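PDB 4QRO: gamma-resorcylate decarboxylase from Polaromonas, which probably catalyses the manganese-dependent, non-oxidative decarboxylation of gamma-resorcylate (2,6-dihydroxybenzoate) to resorcinol, as a member of the amidohydrolase family. Local coordinates for residues I39-R42 against R43-M47; M103-P106 against E107-A110; H179-L183 against G184-A188; S304-E307 against A308-K311. One frame throughout, in Å; residues are numbered along the deposited sequence. Where two conformers were deposited one is given.

Interaction 1 (I39-R42 against R43-M47)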
loop_
_atom_site.group_PDB
_atom_site.type_symbol
_atom_site.label_atom_id
_atom_site.label_comp_id
_atom_site.label_asym_id
_atom_site.label_seq_id
_atom_site.Cartn_x
_atom_site.Cartn_y
_atom_site.Cartn_z
ATOM N N ILE A 39 -32.389 -5.434 3.563
ATOM C CA ILE A 39 -32.307 -4.602 2.376
ATOM C C ILE A 39 -33.446 -3.602 2.322
ATOM O O ILE A 39 -33.219 -2.447 2.045
ATOM C CB ILE A 39 -32.297 -5.461 1.108
ATOM C CG1 ILE A 39 -30.987 -6.253 1.028
ATOM C CG2 ILE A 39 -32.492 -4.590 -0.130
ATOM C CD1 ILE A 39 -31.005 -7.310 -0.047
ATOM N N GLN A 40 -34.674 -4.043 2.624
ATOM C CA GLN A 40 -35.882 -3.237 2.379
ATOM C C GLN A 40 -36.248 -2.190 3.439
ATOM O O GLN A 40 -36.956 -1.217 3.130
ATOM C CB GLN A 40 -37.113 -4.152 2.184
ATOM C CG GLN A 40 -36.976 -5.196 1.091
ATOM C CD GLN A 40 -36.793 -4.597 -0.301
ATOM O OE1 GLN A 40 -37.424 -3.597 -0.669
ATOM N NE2 GLN A 40 -35.927 -5.202 -1.077
ATOM N N ASP A 41 -35.819 -2.365 4.674
ATOM C CA ASP A 41 -36.427 -1.606 5.772
ATOM C C ASP A 41 -35.486 -0.543 6.327
ATOM O O ASP A 41 -35.506 0.597 5.887
ATOM C CB ASP A 41 -36.977 -2.574 6.839
ATOM C CG ASP A 41 -37.442 -1.870 8.121
ATOM O OD1 ASP A 41 -37.645 -0.644 8.111
ATOM O OD2 ASP A 41 -37.607 -2.549 9.155
ATOM N N ARG A 42 -34.648 -0.898 7.274
ATOM C CA ARG A 42 -33.841 0.128 7.937
ATOM C C ARG A 42 -32.830 0.775 6.990
ATOM O O ARG A 42 -32.577 1.983 7.073
ATOM C CB ARG A 42 -33.155 -0.455 9.177
ATOM C CG ARG A 42 -32.214 0.514 9.878
ATOM C CD ARG A 42 -31.772 -0.079 11.196
ATOM N NE ARG A 42 -30.743 0.725 11.834
ATOM C CZ ARG A 42 -29.575 0.264 12.289
ATOM N NH1 ARG A 42 -28.732 1.114 12.868
ATOM N NH2 ARG A 42 -29.242 -1.031 12.188
ATOM N N ARG A 43 -32.286 -0.031 6.081
ATOM C CA ARG A 43 -31.363 0.434 5.061
ATOM C C ARG A 43 -31.920 1.608 4.267
ATOM O O ARG A 43 -31.234 2.613 4.088
ATOM C CB ARG A 43 -30.983 -0.719 4.118
ATOM C CG ARG A 43 -29.932 -0.367 3.076
ATOM C CD ARG A 43 -29.595 -1.552 2.173
ATOM N NE ARG A 43 -29.123 -2.728 2.923
ATOM C CZ ARG A 43 -27.959 -3.351 2.731
ATOM N NH1 ARG A 43 -27.056 -2.942 1.815
ATOM N NH2 ARG A 43 -27.670 -4.382 3.498
ATOM N N VAL A 44 -33.171 1.504 3.835
ATOM C CA VAL A 44 -33.775 2.574 3.064
ATOM C C VAL A 44 -34.070 3.799 3.946
ATOM O O VAL A 44 -33.891 4.950 3.526
ATOM C CB VAL A 44 -35.040 2.061 2.328
ATOM C CG1 VAL A 44 -35.800 3.209 1.658
ATOM C CG2 VAL A 44 -34.624 1.013 1.310
ATOM N N ARG A 45 -34.519 3.569 5.171
ATOM C CA ARG A 45 -34.687 4.662 6.111
ATOM C C ARG A 45 -33.368 5.435 6.299
ATOM O O ARG A 45 -33.360 6.671 6.326
ATOM C CB ARG A 45 -35.213 4.114 7.433
ATOM C CG ARG A 45 -35.153 5.054 8.615
ATOM C CD ARG A 45 -35.908 4.426 9.782
ATOM N NE ARG A 45 -36.855 3.433 9.292
ATOM C CZ ARG A 45 -36.819 2.138 9.590
ATOM N NH1 ARG A 45 -37.715 1.341 9.066
ATOM N NH2 ARG A 45 -35.906 1.648 10.413
ATOM N N LEU A 46 -32.250 4.733 6.432
ATOM C CA LEU A 46 -30.952 5.437 6.609
ATOM C C LEU A 46 -30.548 6.195 5.336
ATOM O O LEU A 46 -29.974 7.306 5.403
ATOM C CB LEU A 46 -29.857 4.470 7.031
ATOM C CG LEU A 46 -30.060 3.933 8.452
ATOM C CD1 LEU A 46 -29.101 2.756 8.693
ATOM C CD2 LEU A 46 -29.929 5.036 9.498
ATOM N N MET A 47 -30.879 5.606 4.189
ATOM C CA MET A 47 -30.679 6.253 2.888
ATOM C C MET A 47 -31.436 7.579 2.804
ATOM O O MET A 47 -30.881 8.608 2.417
ATOM C CB MET A 47 -31.092 5.321 1.752
ATOM C CG MET A 47 -30.088 4.215 1.428
ATOM S SD MET A 47 -30.837 2.947 0.381
ATOM C CE MET A 47 -31.044 3.875 -1.128
#

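Interaction 2 (M103-P106 against E107-A110)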
loop_
_atom_site.group_PDB
_atom_site.type_symbol
_atom_site.label_atom_id
_atom_site.label_comp_id
_atom_site.label_asym_id
_atom_site.label_seq_id
_atom_site.Cartn_x
_atom_site.Cartn_y
_atom_site.Cartn_z
ATOM N N MET A 103 -15.946 -16.966 -10.588
ATOM C CA MET A 103 -14.744 -16.708 -11.371
ATOM C C MET A 103 -13.803 -17.916 -11.413
ATOM O O MET A 103 -12.829 -17.934 -12.167
ATOM C CB MET A 103 -14.031 -15.479 -10.829
ATOM C CG MET A 103 -14.858 -14.209 -10.951
ATOM S SD MET A 103 -15.092 -13.587 -12.616
ATOM C CE MET A 103 -13.400 -13.272 -13.136
ATOM N N GLN A 104 -14.111 -18.928 -10.610
ATOM C CA GLN A 104 -13.478 -20.242 -10.714
ATOM C C GLN A 104 -13.433 -20.752 -12.157
ATOM O O GLN A 104 -12.462 -21.352 -12.591
ATOM C CB GLN A 104 -14.237 -21.254 -9.836
ATOM C CG GLN A 104 -13.996 -21.056 -8.331
ATOM C CD GLN A 104 -14.849 -19.968 -7.663
ATOM O OE1 GLN A 104 -15.719 -19.360 -8.290
ATOM N NE2 GLN A 104 -14.597 -19.729 -6.383
ATOM N N ASP A 105 -14.499 -20.496 -12.896
ATOM C CA ASP A 105 -14.623 -20.978 -14.248
ATOM C C ASP A 105 -14.901 -19.781 -15.167
ATOM O O ASP A 105 -15.943 -19.155 -15.043
ATOM C CB ASP A 105 -15.749 -21.995 -14.255
ATOM C CG ASP A 105 -15.886 -22.748 -15.575
ATOM O OD1 ASP A 105 -15.883 -22.108 -16.638
ATOM O OD2 ASP A 105 -16.056 -23.986 -15.547
ATOM N N PRO A 106 -13.953 -19.435 -16.064
ATOM C CA PRO A 106 -14.157 -18.263 -16.918
ATOM C C PRO A 106 -15.445 -18.302 -17.753
ATOM O O PRO A 106 -16.109 -17.281 -17.899
ATOM C CB PRO A 106 -12.936 -18.294 -17.832
ATOM C CG PRO A 106 -11.874 -18.874 -16.979
ATOM C CD PRO A 106 -12.571 -19.946 -16.189
ATOM N N GLU A 107 -15.778 -19.476 -18.282
ATOM C CA GLU A 107 -16.990 -19.648 -19.099
ATOM C C GLU A 107 -18.251 -19.445 -18.276
ATOM O O GLU A 107 -19.157 -18.734 -18.708
ATOM C CB GLU A 107 -17.013 -21.047 -19.729
ATOM C CG GLU A 107 -18.253 -21.331 -20.569
ATOM C CD GLU A 107 -17.996 -21.213 -22.049
ATOM O OE1 GLU A 107 -17.967 -20.075 -22.563
ATOM O OE2 GLU A 107 -17.834 -22.267 -22.695
ATOM N N LEU A 108 -18.326 -20.090 -17.110
ATOM C CA LEU A 108 -19.477 -19.920 -16.205
ATOM C C LEU A 108 -19.673 -18.461 -15.752
ATOM O O LEU A 108 -20.794 -17.965 -15.718
ATOM C CB LEU A 108 -19.333 -20.804 -14.959
ATOM C CG LEU A 108 -19.312 -22.323 -15.196
ATOM C CD1 LEU A 108 -19.191 -23.064 -13.874
ATOM C CD2 LEU A 108 -20.543 -22.769 -15.968
ATOM N N ALA A 109 -18.572 -17.794 -15.389
ATOM C CA ALA A 109 -18.600 -16.380 -14.963
ATOM C C ALA A 109 -19.135 -15.484 -16.082
ATOM O O ALA A 109 -19.963 -14.604 -15.840
ATOM C CB ALA A 109 -17.201 -15.918 -14.549
ATOM N N ALA A 110 -18.671 -15.719 -17.309
ATOM C CA ALA A 110 -19.084 -14.931 -18.468
ATOM C C ALA A 110 -20.560 -15.153 -18.743
ATOM O O ALA A 110 -21.303 -14.188 -18.997
ATOM C CB ALA A 110 -18.256 -15.283 -19.696
#

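Interaction 3 (H179-L183 against G184-A188). With 38L (2-nitrobenzene-1,3-diol), chain M.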
loop_
_atom_site.group_PDB
_atom_site.type_symbol
_atom_site.label_atom_id
_atom_site.label_comp_id
_atom_site.label_asym_id
_atom_site.label_seq_id
_atom_site.Cartn_x
_atom_site.Cartn_y
_atom_site.Cartn_z
ATOM N N HIS A 179 0.070 -11.152 14.222
ATOM C CA HIS A 179 -0.351 -9.750 14.070
ATOM C C HIS A 179 -1.609 -9.745 13.233
ATOM O O HIS A 179 -1.680 -9.106 12.163
ATOM C CB HIS A 179 0.766 -8.958 13.391
ATOM C CG HIS A 179 2.079 -9.103 14.095
ATOM N ND1 HIS A 179 2.515 -8.203 15.040
ATOM C CD2 HIS A 179 2.999 -10.097 14.064
ATOM C CE1 HIS A 179 3.674 -8.611 15.524
ATOM N NE2 HIS A 179 3.994 -9.751 14.944
ATOM N N ALA A 180 -2.593 -10.492 13.727
ATOM C CA ALA A 180 -3.877 -10.699 13.035
ATOM C C ALA A 180 -4.655 -9.411 12.928
ATOM O O ALA A 180 -5.544 -9.290 12.090
ATOM C CB ALA A 180 -4.708 -11.766 13.744
ATOM N N TRP A 181 -4.281 -8.435 13.755
ATOM C CA TRP A 181 -4.877 -7.118 13.733
ATOM C C TRP A 181 -4.663 -6.384 12.393
ATOM O O TRP A 181 -5.415 -5.450 12.087
ATOM C CB TRP A 181 -4.362 -6.275 14.928
ATOM C CG TRP A 181 -2.887 -5.962 14.897
ATOM C CD1 TRP A 181 -1.866 -6.735 15.399
ATOM C CD2 TRP A 181 -2.267 -4.787 14.362
ATOM N NE1 TRP A 181 -0.658 -6.117 15.197
ATOM C CE2 TRP A 181 -0.865 -4.928 14.553
ATOM C CE3 TRP A 181 -2.751 -3.640 13.727
ATOM C CZ2 TRP A 181 0.042 -3.951 14.163
ATOM C CZ3 TRP A 181 -1.848 -2.668 13.338
ATOM C CH2 TRP A 181 -0.460 -2.834 13.552
ATOM N N LEU A 182 -3.669 -6.811 11.603
ATOM C CA LEU A 182 -3.361 -6.164 10.331
ATOM C C LEU A 182 -4.193 -6.771 9.196
ATOM O O LEU A 182 -4.232 -6.221 8.118
ATOM C CB LEU A 182 -1.878 -6.286 9.992
ATOM C CG LEU A 182 -0.983 -5.283 10.721
ATOM C CD1 LEU A 182 0.481 -5.722 10.695
ATOM C CD2 LEU A 182 -1.163 -3.898 10.147
ATOM N N LEU A 183 -4.803 -7.926 9.428
ATOM C CA LEU A 183 -5.631 -8.550 8.380
ATOM C C LEU A 183 -6.904 -7.761 8.202
ATOM O O LEU A 183 -7.278 -6.954 9.053
ATOM C CB LEU A 183 -5.970 -9.998 8.712
ATOM C CG LEU A 183 -4.812 -10.982 8.844
ATOM C CD1 LEU A 183 -5.331 -12.292 9.441
ATOM C CD2 LEU A 183 -4.092 -11.203 7.506
ATOM N N GLY A 184 -7.583 -7.977 7.091
ATOM C CA GLY A 184 -8.861 -7.332 6.874
ATOM C C GLY A 184 -8.656 -5.874 6.484
ATOM O O GLY A 184 -7.594 -5.519 5.905
ATOM N N PRO A 185 -9.636 -5.018 6.793
ATOM C CA PRO A 185 -9.569 -3.625 6.298
ATOM C C PRO A 185 -8.419 -2.778 6.862
ATOM O O PRO A 185 -8.068 -1.757 6.277
ATOM C CB PRO A 185 -10.932 -3.034 6.723
ATOM C CG PRO A 185 -11.362 -3.881 7.877
ATOM C CD PRO A 185 -10.882 -5.263 7.557
ATOM N N THR A 186 -7.856 -3.155 7.994
ATOM C CA THR A 186 -6.724 -2.397 8.555
ATOM C C THR A 186 -5.574 -2.175 7.555
ATOM O O THR A 186 -5.019 -1.074 7.477
ATOM C CB THR A 186 -6.195 -3.111 9.824
ATOM O OG1 THR A 186 -7.251 -3.206 10.785
ATOM C CG2 THR A 186 -5.053 -2.357 10.453
ATOM N N TRP A 187 -5.248 -3.217 6.787
ATOM C CA TRP A 187 -4.117 -3.223 5.873
ATOM C C TRP A 187 -4.125 -4.331 4.795
ATOM O O TRP A 187 -3.935 -4.064 3.598
ATOM C CB TRP A 187 -2.765 -3.293 6.669
ATOM C CG TRP A 187 -1.622 -3.075 5.729
ATOM C CD1 TRP A 187 -0.908 -4.013 5.072
ATOM C CD2 TRP A 187 -1.161 -1.809 5.255
ATOM N NE1 TRP A 187 0.008 -3.411 4.233
ATOM C CE2 TRP A 187 -0.128 -2.053 4.339
ATOM C CE3 TRP A 187 -1.509 -0.481 5.546
ATOM C CZ2 TRP A 187 0.563 -1.020 3.700
ATOM C CZ3 TRP A 187 -0.804 0.536 4.930
ATOM C CH2 TRP A 187 0.203 0.261 3.995
ATOM N N ALA A 188 -4.271 -5.589 5.205
ATOM C CA ALA A 188 -4.075 -6.706 4.285
ATOM C C ALA A 188 -5.031 -6.690 3.088
ATOM O O ALA A 188 -4.624 -7.031 1.987
ATOM C CB ALA A 188 -4.185 -8.034 5.010
HETATM O OAK 38L M . -14.549 -3.541 2.349
HETATM N NAG 38L M . -14.287 -3.588 3.519
HETATM O OAJ 38L M . -13.339 -2.922 3.932
HETATM C CAA 38L M . -15.072 -4.398 4.377
HETATM C CAF 38L M . -14.714 -4.458 5.721
HETATM O OAH 38L M . -14.211 -3.350 6.334
HETATM C CAE 38L M . -14.869 -5.642 6.441
HETATM C CAD 38L M . -15.434 -6.761 5.839
HETATM C CAC 38L M . -15.951 -6.659 4.550
HETATM C CAB 38L M . -15.811 -5.470 3.836
HETATM O OAI 38L M . -16.387 -5.370 2.598
HETATM O O HOH W 1 -6.641 -3.709 13.797
HETATM O O HOH W 2 -8.829 -5.235 10.271
#

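Interaction 4 (S304-E307 against A308-K311)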
loop_
_atom_site.group_PDB
_atom_site.type_symbol
_atom_site.label_atom_id
_atom_site.label_comp_id
_atom_site.label_asym_id
_atom_site.label_seq_id
_atom_site.Cartn_x
_atom_site.Cartn_y
_atom_site.Cartn_z
ATOM N N SER A 304 -13.288 19.000 1.852
ATOM C CA SER A 304 -12.798 20.271 1.304
ATOM C C SER A 304 -12.529 20.240 -0.192
ATOM O O SER A 304 -11.376 20.276 -0.640
ATOM C CB SER A 304 -11.538 20.664 2.080
ATOM O OG SER A 304 -11.900 20.756 3.450
ATOM N N ILE A 305 -13.617 20.193 -0.969
ATOM C CA ILE A 305 -13.523 20.166 -2.415
ATOM C C ILE A 305 -14.528 21.185 -2.947
ATOM O O ILE A 305 -15.270 21.771 -2.188
ATOM C CB ILE A 305 -13.791 18.749 -2.984
ATOM C CG1 ILE A 305 -15.181 18.222 -2.588
ATOM C CG2 ILE A 305 -12.712 17.786 -2.501
ATOM C CD1 ILE A 305 -15.514 16.842 -3.173
ATOM N N SER A 306 -14.528 21.415 -4.254
ATOM C CA SER A 306 -15.475 22.335 -4.865
ATOM C C SER A 306 -16.863 21.718 -4.872
ATOM O O SER A 306 -17.015 20.500 -4.905
ATOM C CB SER A 306 -15.072 22.637 -6.325
ATOM O OG SER A 306 -15.180 21.474 -7.156
ATOM N N GLU A 307 -17.873 22.565 -4.857
ATOM C CA GLU A 307 -19.258 22.087 -4.941
ATOM C C GLU A 307 -19.492 21.334 -6.256
ATOM O O GLU A 307 -20.216 20.340 -6.255
ATOM C CB GLU A 307 -20.271 23.224 -4.739
ATOM C CG GLU A 307 -20.283 23.839 -3.325
ATOM C CD GLU A 307 -20.160 22.834 -2.168
ATOM O OE1 GLU A 307 -20.936 21.859 -2.090
ATOM O OE2 GLU A 307 -19.288 23.022 -1.290
ATOM N N ALA A 308 -18.845 21.751 -7.351
ATOM C CA ALA A 308 -18.951 21.018 -8.640
ATOM C C ALA A 308 -18.480 19.566 -8.502
ATOM O O ALA A 308 -19.126 18.640 -8.942
ATOM C CB ALA A 308 -18.151 21.698 -9.724
ATOM N N ASP A 309 -17.346 19.376 -7.863
ATOM C CA ASP A 309 -16.802 18.030 -7.678
ATOM C C ASP A 309 -17.586 17.204 -6.615
ATOM O O ASP A 309 -17.686 15.967 -6.713
ATOM C CB ASP A 309 -15.313 18.132 -7.328
ATOM C CG ASP A 309 -14.456 18.601 -8.510
ATOM O OD1 ASP A 309 -14.873 18.486 -9.694
ATOM O OD2 ASP A 309 -13.334 19.093 -8.241
ATOM N N ARG A 310 -18.142 17.885 -5.616
ATOM C CA ARG A 310 -19.011 17.236 -4.641
ATOM C C ARG A 310 -20.249 16.620 -5.350
ATOM O O ARG A 310 -20.668 15.512 -5.041
ATOM C CB ARG A 310 -19.465 18.200 -3.551
ATOM C CG ARG A 310 -19.843 17.433 -2.284
ATOM C CD ARG A 310 -20.454 18.314 -1.241
ATOM N NE ARG A 310 -19.633 19.493 -0.923
ATOM C CZ ARG A 310 -18.482 19.491 -0.233
ATOM N NH1 ARG A 310 -17.920 18.375 0.236
ATOM N NH2 ARG A 310 -17.859 20.642 -0.024
ATOM N N LYS A 311 -20.801 17.327 -6.318
ATOM C CA LYS A 311 -21.907 16.742 -7.120
ATOM C C LYS A 311 -21.453 15.601 -8.040
ATOM O O LYS A 311 -22.146 14.601 -8.160
ATOM C CB LYS A 311 -22.613 17.823 -7.933
ATOM C CG LYS A 311 -23.356 18.842 -7.081
ATOM C CD LYS A 311 -23.877 20.002 -7.932
ATOM C CE LYS A 311 -24.441 21.104 -7.046
ATOM N NZ LYS A 311 -25.019 22.217 -7.846
HETATM O O HOH W 3 -15.386 22.721 0.485
HETATM O O HOH W 4 -12.609 20.279 -6.205
#

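Interaction 1 (I39-R42 against R43-M47)
The first turn of helix 42-49 is built where Asp41 and Arg42 meet Val44, Arg45 and Leu46. Asp41 stands at the N-cap position, but its carboxylate caps no backbone N-H. Arg45 N donates to Asp41 O at 3.2 Å, the first backbone bond of the helix. Val44 N reaches the same oxygen in a weak second bond. One residue on, Leu46 N donates to Arg42 O at 2.8 Å. The Asp41 carboxylate turns outward, CG anti to the backbone N (chi1 171°). It is modelled against Arg45 NH1 as a salt bridge, but the fit is doubtful: the atoms are too close and Arg45 has two conformers. Leu46 CD1 lies over one face of the Arg42 guanidinium, 4.0 Å from Arg42 CG; that guanidinium forms a salt bridge with Glu31. Arg43 turns inward. Its CB rests 3.5 Å from Ile39 O, and Ile39 CG1 lies over one face of its guanidinium. Arg43 NE donates to Asp38 O and NH2 to His10 O, so the buried charge is held by backbone carbonyls. A leucine in place of Arg43 would probably leave these carbonyls without their donors and untie the turn from the strand carrying His10. Ile39, Arg43 and Val44 pack on Phe95 of strand 95-97, and Ile39 and Arg43 also touch Leu57 of strand 52-59.

Interaction 2 (M103-P106 against E107-A110)
Asp105 caps the N-terminus of helix 106-118 and meets Glu107, Leu108 and Ala109 across the turn. Its CG is anti to the backbone N (chi1 -172°), which carries OD1 back over the amides of Glu107 and Leu108. Leu108 N donates to Asp105 OD1 at 3.2 Å. The bond is nearly straight (170°), though the donor comes from above the carboxylate plane. Glu107 N reaches the same Asp105 OD1 at 3.1 Å, but the bond is bent and weak. One carboxylate oxygen thus serves two amides. The backbone takes over from there. Ala109 N donates to Asp105 O at 3.0 Å, and Ala110 N to Pro106 O at 3.1 Å. Pro106 itself brings no N-H to satisfy. The Glu107 carboxylate leads away and pairs with Arg111. Met103 O accepts from Tyr147 OH.

Leu108 CG lies over one face of the Asp105 carboxylate, 3.5 Å from Asp105 CG. The apolar contact is between Met103 SD and Ala109 CB, 3.7 Å apart, and both residues touch Phe150 of helix 148-157. The Asp105 charge lies at the positive end of the helix dipole, which would probably favour its ionised form and stabilise the helix start.

Interaction 3 (H179-L183 against G184-A188)
Leu182 and Ala188 close a tight, mostly buried turn in the loop between strand 161-164 and helix 188-202, and the turn lends Pro185 to the inhibitor pocket. A short 3-10 turn, 180-182, leads into it. Leu182 O accepts from Ala188 N at 3.0 Å, which ties the loop to the start of the helix. Beside this bond, Leu182 CD2 packs 3.9 Å from Trp187 CB, the two side chains lying side by side. Leu183 CD2 meets the methyl of Ala188. Thr186 points back at the 3-10 turn. Two waters tie Thr186 OG1 to the preceding backbone: water 1 donates to Trp181 O, and water 2 donates to Leu183 O at 2.6 Å. Thr186 OG1 also accepts from Arg233 NE of the second subunit. It sits beside its own backbone N (chi1 -59°), which leaves CG2 on the far side, 4.2 Å from Trp181 CE3. Pro185 turns away from the turn toward 2-nitrobenzene-1,3-diol, its CG 3.3 Å from OAH of the inhibitor. With an alanine in place of Pro185, CG and CD are gone, and the OAH side of the inhibitor would probably be less closely packed, although CB would remain. Tyr176 packs on Leu182, Leu183, Trp187 and Ala188 at the head of helix 188-202. Across the dimer interface, Trp187 NE1 bonds Gln191 in helix 188-202 of the second subunit.

Interaction 4 (S304-E307 against A308-K311)
Charge pairing joins Glu307 and Arg310 side by side at the start of helix 307-321. The grip is side-on and uses two nitrogens. Arg310 NE donates to Glu307 OE1 at 2.9 Å, and Arg310 NH2 to Glu307 OE2 at 3.1 Å. Both oxygens lie in the guanidinium plane and are met on their syn sides. The two flat groups are turned 32° apart. A bend at chi3 (-53°) folds the arginine back toward the glutamate. Arg310 NH1 bonds Thr303 O and Phe300 O, so the guanidinium also ties the helix to the end of helix 293-302.

Hydrogen bonds make the cap and first turn. Asp309 N donates to Ser306 OG at 3.1 Å. Ser306 OG sits between the backbone N and the carbonyl carbon (chi1 66°), which brings it over that amide. Ser306 O accepts from Arg310 N at 2.9 Å, and Glu307 O from Lys311 N. Water 4 accepts from Ser306 N and donates to Asp309 OD2 at 2.5 Å. The other Asp309 oxygen pairs with Lys312.

Apolar contact is supplied by Ile305. Its CG1 lies over one face of the Arg310 guanidinium, 3.9 Å from NH1. Its CD1 is 3.7 Å from Arg310 N. Leu270 and Ile274 of helix 267-276 touch it too. The Ser306 N-cap with Asp309 three places on resembles a capping box, but the return bond to Ser306 N runs through water.

Overall arrangement
All four contacts are local turns that lead into a helix. Interactions 1, 2 and 4 start helices 42-49, 106-118 and 307-321, and interaction 3 leads into helix 188-202. They do not touch one another; interactions 2 and 4 lie on opposite sides of the chain's centre, about 40 Å apart between centres. Interaction 3 is buried and borders the inhibitor and the second subunit. Interaction 4 is a surface contact, and the other two are partly buried. The caps differ: an aspartate carboxylate in interaction 2, a serine hydroxyl in interaction 4, and no side-chain cap in interaction 1. A firm salt bridge marks interaction 4; that of interaction 1 is doubtful. Waters serve 3 and 4.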